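Long-range contact in protein Niban 2 (Homo sapiens, PDB 7CTP), which probably helps suppress apoptosis and may promote melanoma cell invasion in vitro, the present chain being the PH-domain-containing part of the longer protein: residues Asn136-Thr141 against Gln261-Gln266. Sequence-based numbering, arbitrary orientation.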
ATOM      1  N   ASN A 136     -21.807 -14.169   4.463  1.00 24.67           N
ATOM      2  CA  ASN A 136     -21.395 -15.465   3.931  1.00 29.00           C
ATOM      3  C   ASN A 136     -20.018 -15.877   4.434  1.00 30.56           C
ATOM      4  O   ASN A 136     -19.320 -16.661   3.786  1.00 31.43           O
ATOM      5  CB  ASN A 136     -21.441 -15.451   2.404  1.00 27.90           C
ATOM      6  CG  ASN A 136     -22.860 -15.322   1.883  1.00 31.16           C
ATOM      7  OD1 ASN A 136     -23.631 -16.286   1.903  1.00 33.46           O
ATOM      8  ND2 ASN A 136     -23.218 -14.126   1.439  1.00 28.26           N
ATOM      9  N   SER A 137     -19.622 -15.357   5.594  1.00 30.16           N
ATOM     10  CA  SER A 137     -18.342 -15.749   6.171  1.00 32.25           C
ATOM     11  C   SER A 137     -18.366 -17.191   6.654  1.00 30.84           C
ATOM     12  O   SER A 137     -17.310 -17.811   6.782  1.00 31.01           O
ATOM     13  CB  SER A 137     -17.964 -14.808   7.312  1.00 28.13           C
ATOM     14  OG  SER A 137     -18.986 -14.739   8.286  1.00 34.64           O
ATOM     15  N   LEU A 138     -19.551 -17.737   6.926  1.00 31.60           N
ATOM     16  CA  LEU A 138     -19.703 -19.147   7.210  1.00 33.05           C
ATOM     17  C   LEU A 138     -20.646 -19.759   6.181  1.00 34.95           C
ATOM     18  O   LEU A 138     -21.568 -19.081   5.712  1.00 37.99           O
ATOM     19  CB  LEU A 138     -20.233 -19.362   8.636  1.00 35.77           C
ATOM     20  CG  LEU A 138     -19.296 -18.787   9.708  1.00 30.58           C
ATOM     21  CD1 LEU A 138     -19.979 -18.676  11.070  1.00 30.08           C
ATOM     22  CD2 LEU A 138     -18.007 -19.626   9.807  1.00 31.77           C
ATOM     23  N   PRO A 139     -20.427 -21.005   5.776  1.00 39.92           N
ATOM     24  CA  PRO A 139     -21.132 -21.536   4.605  1.00 39.09           C
ATOM     25  C   PRO A 139     -22.565 -21.929   4.920  1.00 44.34           C
ATOM     26  O   PRO A 139     -22.943 -22.161   6.070  1.00 41.43           O
ATOM     27  CB  PRO A 139     -20.306 -22.771   4.234  1.00 34.57           C
ATOM     28  CG  PRO A 139     -19.807 -23.249   5.551  1.00 35.52           C
ATOM     29  CD  PRO A 139     -19.491 -21.998   6.341  1.00 45.71           C
ATOM     30  N   GLY A 140     -23.360 -22.007   3.852  1.00 42.14           N
ATOM     31  CA  GLY A 140     -24.708 -22.538   3.918  1.00 49.70           C
ATOM     32  C   GLY A 140     -25.747 -21.610   4.499  1.00 46.19           C
ATOM     33  O   GLY A 140     -26.860 -22.060   4.802  1.00 44.62           O
ATOM     34  N   THR A 141     -25.422 -20.323   4.647  1.00 55.79           N
ATOM     35  CA  THR A 141     -26.298 -19.401   5.362  1.00 47.86           C
ATOM     36  C   THR A 141     -27.655 -19.270   4.691  1.00 49.69           C
ATOM     37  O   THR A 141     -28.692 -19.252   5.365  1.00 48.66           O
ATOM     38  CB  THR A 141     -25.644 -18.031   5.458  1.00 44.80           C
ATOM     39  OG1 THR A 141     -24.267 -18.193   5.823  1.00 46.34           O
ATOM     40  CG2 THR A 141     -26.354 -17.217   6.498  1.00 45.03           C
ATOM     41  N   GLN A 261     -26.101 -14.883  12.681  1.00 33.02           N
ATOM     42  CA  GLN A 261     -25.272 -13.714  12.961  1.00 31.55           C
ATOM     43  C   GLN A 261     -24.458 -13.900  14.237  1.00 34.75           C
ATOM     44  O   GLN A 261     -23.340 -13.373  14.341  1.00 29.96           O
ATOM     45  CB  GLN A 261     -26.137 -12.456  13.009  1.00 35.56           C
ATOM     46  CG  GLN A 261     -26.673 -12.093  11.617  1.00 37.04           C
ATOM     47  CD  GLN A 261     -27.559 -10.864  11.588  1.00 39.72           C
ATOM     48  OE1 GLN A 261     -27.603 -10.090  12.542  1.00 32.49           O
ATOM     49  NE2 GLN A 261     -28.274 -10.678  10.480  1.00 35.65           N
ATOM     50  N   GLU A 262     -24.969 -14.684  15.192  1.00 28.48           N
ATOM     51  CA  GLU A 262     -24.182 -14.988  16.384  1.00 31.16           C
ATOM     52  C   GLU A 262     -22.990 -15.878  16.046  1.00 31.17           C
ATOM     53  O   GLU A 262     -21.881 -15.663  16.553  1.00 31.98           O
ATOM     54  CB  GLU A 262     -25.060 -15.642  17.447  1.00 40.08           C
ATOM     55  CG  GLU A 262     -24.316 -16.139  18.700  1.00 48.94           C
ATOM     56  CD  GLU A 262     -23.495 -15.060  19.418  1.00 67.14           C
ATOM     57  OE1 GLU A 262     -23.676 -13.850  19.146  1.00 60.84           O
ATOM     58  OE2 GLU A 262     -22.666 -15.434  20.279  1.00 59.43           O
ATOM     59  N   ARG A 263     -23.197 -16.876  15.185  1.00 29.83           N
ATOM     60  CA  ARG A 263     -22.082 -17.705  14.741  1.00 26.95           C
ATOM     61  C   ARG A 263     -21.054 -16.874  13.979  1.00 30.63           C
ATOM     62  O   ARG A 263     -19.840 -17.067  14.139  1.00 25.68           O
ATOM     63  CB  ARG A 263     -22.607 -18.855  13.884  1.00 26.64           C
ATOM     64  CG  ARG A 263     -23.399 -19.901  14.686  1.00 29.79           C
ATOM     65  CD  ARG A 263     -23.946 -20.997  13.785  1.00 29.07           C
ATOM     66  NE  ARG A 263     -22.862 -21.767  13.179  1.00 40.72           N
ATOM     67  CZ  ARG A 263     -22.673 -21.886  11.869  1.00 51.79           C
ATOM     68  NH1 ARG A 263     -21.653 -22.602  11.406  1.00 44.17           N
ATOM     69  NH2 ARG A 263     -23.511 -21.293  11.025  1.00 57.55           N
ATOM     70  N   GLN A 264     -21.526 -15.924  13.162  1.00 27.00           N
ATOM     71  CA  GLN A 264     -20.615 -15.038  12.434  1.00 26.66           C
ATOM     72  C   GLN A 264     -19.748 -14.236  13.397  1.00 24.63           C
ATOM     73  O   GLN A 264     -18.539 -14.082  13.172  1.00 28.90           O
ATOM     74  CB  GLN A 264     -21.404 -14.099  11.508  1.00 26.46           C
ATOM     75  CG  GLN A 264     -22.018 -14.785  10.291  1.00 26.17           C
ATOM     76  CD  GLN A 264     -23.200 -14.010   9.693  1.00 27.50           C
ATOM     77  OE1 GLN A 264     -23.372 -12.814   9.938  1.00 29.30           O
ATOM     78  NE2 GLN A 264     -24.019 -14.703   8.912  1.00 33.41           N
ATOM     79  N   ARG A 265     -20.337 -13.761  14.499  1.00 27.62           N
ATOM     80  CA  ARG A 265     -19.587 -12.965  15.469  1.00 29.52           C
ATOM     81  C   ARG A 265     -18.558 -13.814  16.215  1.00 32.89           C
ATOM     82  O   ARG A 265     -17.452 -13.344  16.511  1.00 29.06           O
ATOM     83  CB  ARG A 265     -20.548 -12.300  16.453  1.00 37.30           C
ATOM     84  CG  ARG A 265     -19.882 -11.306  17.397  1.00 59.67           C
ATOM     85  CD  ARG A 265     -20.430 -11.426  18.812  1.00 61.93           C
ATOM     86  NE  ARG A 265     -19.882 -12.596  19.495  1.00 75.28           N
ATOM     87  CZ  ARG A 265     -19.691 -12.679  20.808  1.00 75.08           C
ATOM     88  NH1 ARG A 265     -19.190 -13.782  21.342  1.00 73.87           N
ATOM     89  NH2 ARG A 265     -19.988 -11.657  21.590  1.00 76.34           N
ATOM     90  N   GLN A 266     -18.907 -15.062  16.533  1.00 25.93           N
ATOM     91  CA  GLN A 266     -17.942 -15.941  17.182  1.00 26.74           C
ATOM     92  C   GLN A 266     -16.752 -16.204  16.276  1.00 22.23           C
ATOM     93  O   GLN A 266     -15.604 -16.236  16.738  1.00 25.39           O
ATOM     94  CB  GLN A 266     -18.608 -17.253  17.584  1.00 28.29           C
ATOM     95  CG  GLN A 266     -19.630 -17.071  18.667  1.00 37.83           C
ATOM     96  CD  GLN A 266     -20.417 -18.327  18.911  1.00 37.92           C
ATOM     97  OE1 GLN A 266     -21.646 -18.306  18.940  1.00 39.45           O
ATOM     98  NE2 GLN A 266     -19.713 -19.438  19.077  1.00 34.55           N
TER
HETATM   99  O   HOH W   1     -17.765 -13.931  10.470  1.00 32.22           O
HETATM  100  O   HOH W   2     -22.140 -22.513   8.739  1.00 46.80           O
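Leu138 and Arg263 meet at the helix backbone, where Leu138 CD1 sits 3.5 Å from Arg263 O and a similar distance from the carbonyl carbon. Followed outward from the helix, the Arg263 side chain begins at CB, which packs 3.9 Å from Leu138 CD1. A chi1 of -70° sets CG beside the backbone N, the chain runs straight on to CD, and the bend at chi3 (65°) then turns the guanidinium toward the loop. Leu138 CD1 accordingly lies 4.2 Å above one face of that group, toward its rim. NE makes a weak hydrogen bond to Leu256 O, whereas NH1 serves both Gly253 O and a water in the guanidinium plane, 2.7 Å from NH1. The same water donates to Pro139 O over 2.8 Å, so it links the arginine to the loop. The contact thereby joins the start of the long helix 260-337 to a loop of the PH domain that follows helix 127-134 and leads to strand 157-162. A second water bridges the other end: it donates to Ser137 OG at 2.6 Å and to Gln264 O. Ser137 OG also hydrogen-bonds Ile134 O and rests 3.6 Å from Gln264 CG. The nearly straight Gln264 chain carries its amide on to Thr141, where NE2 passes 4.2 Å from the methyl CG2, the two side chains crossing at a slant.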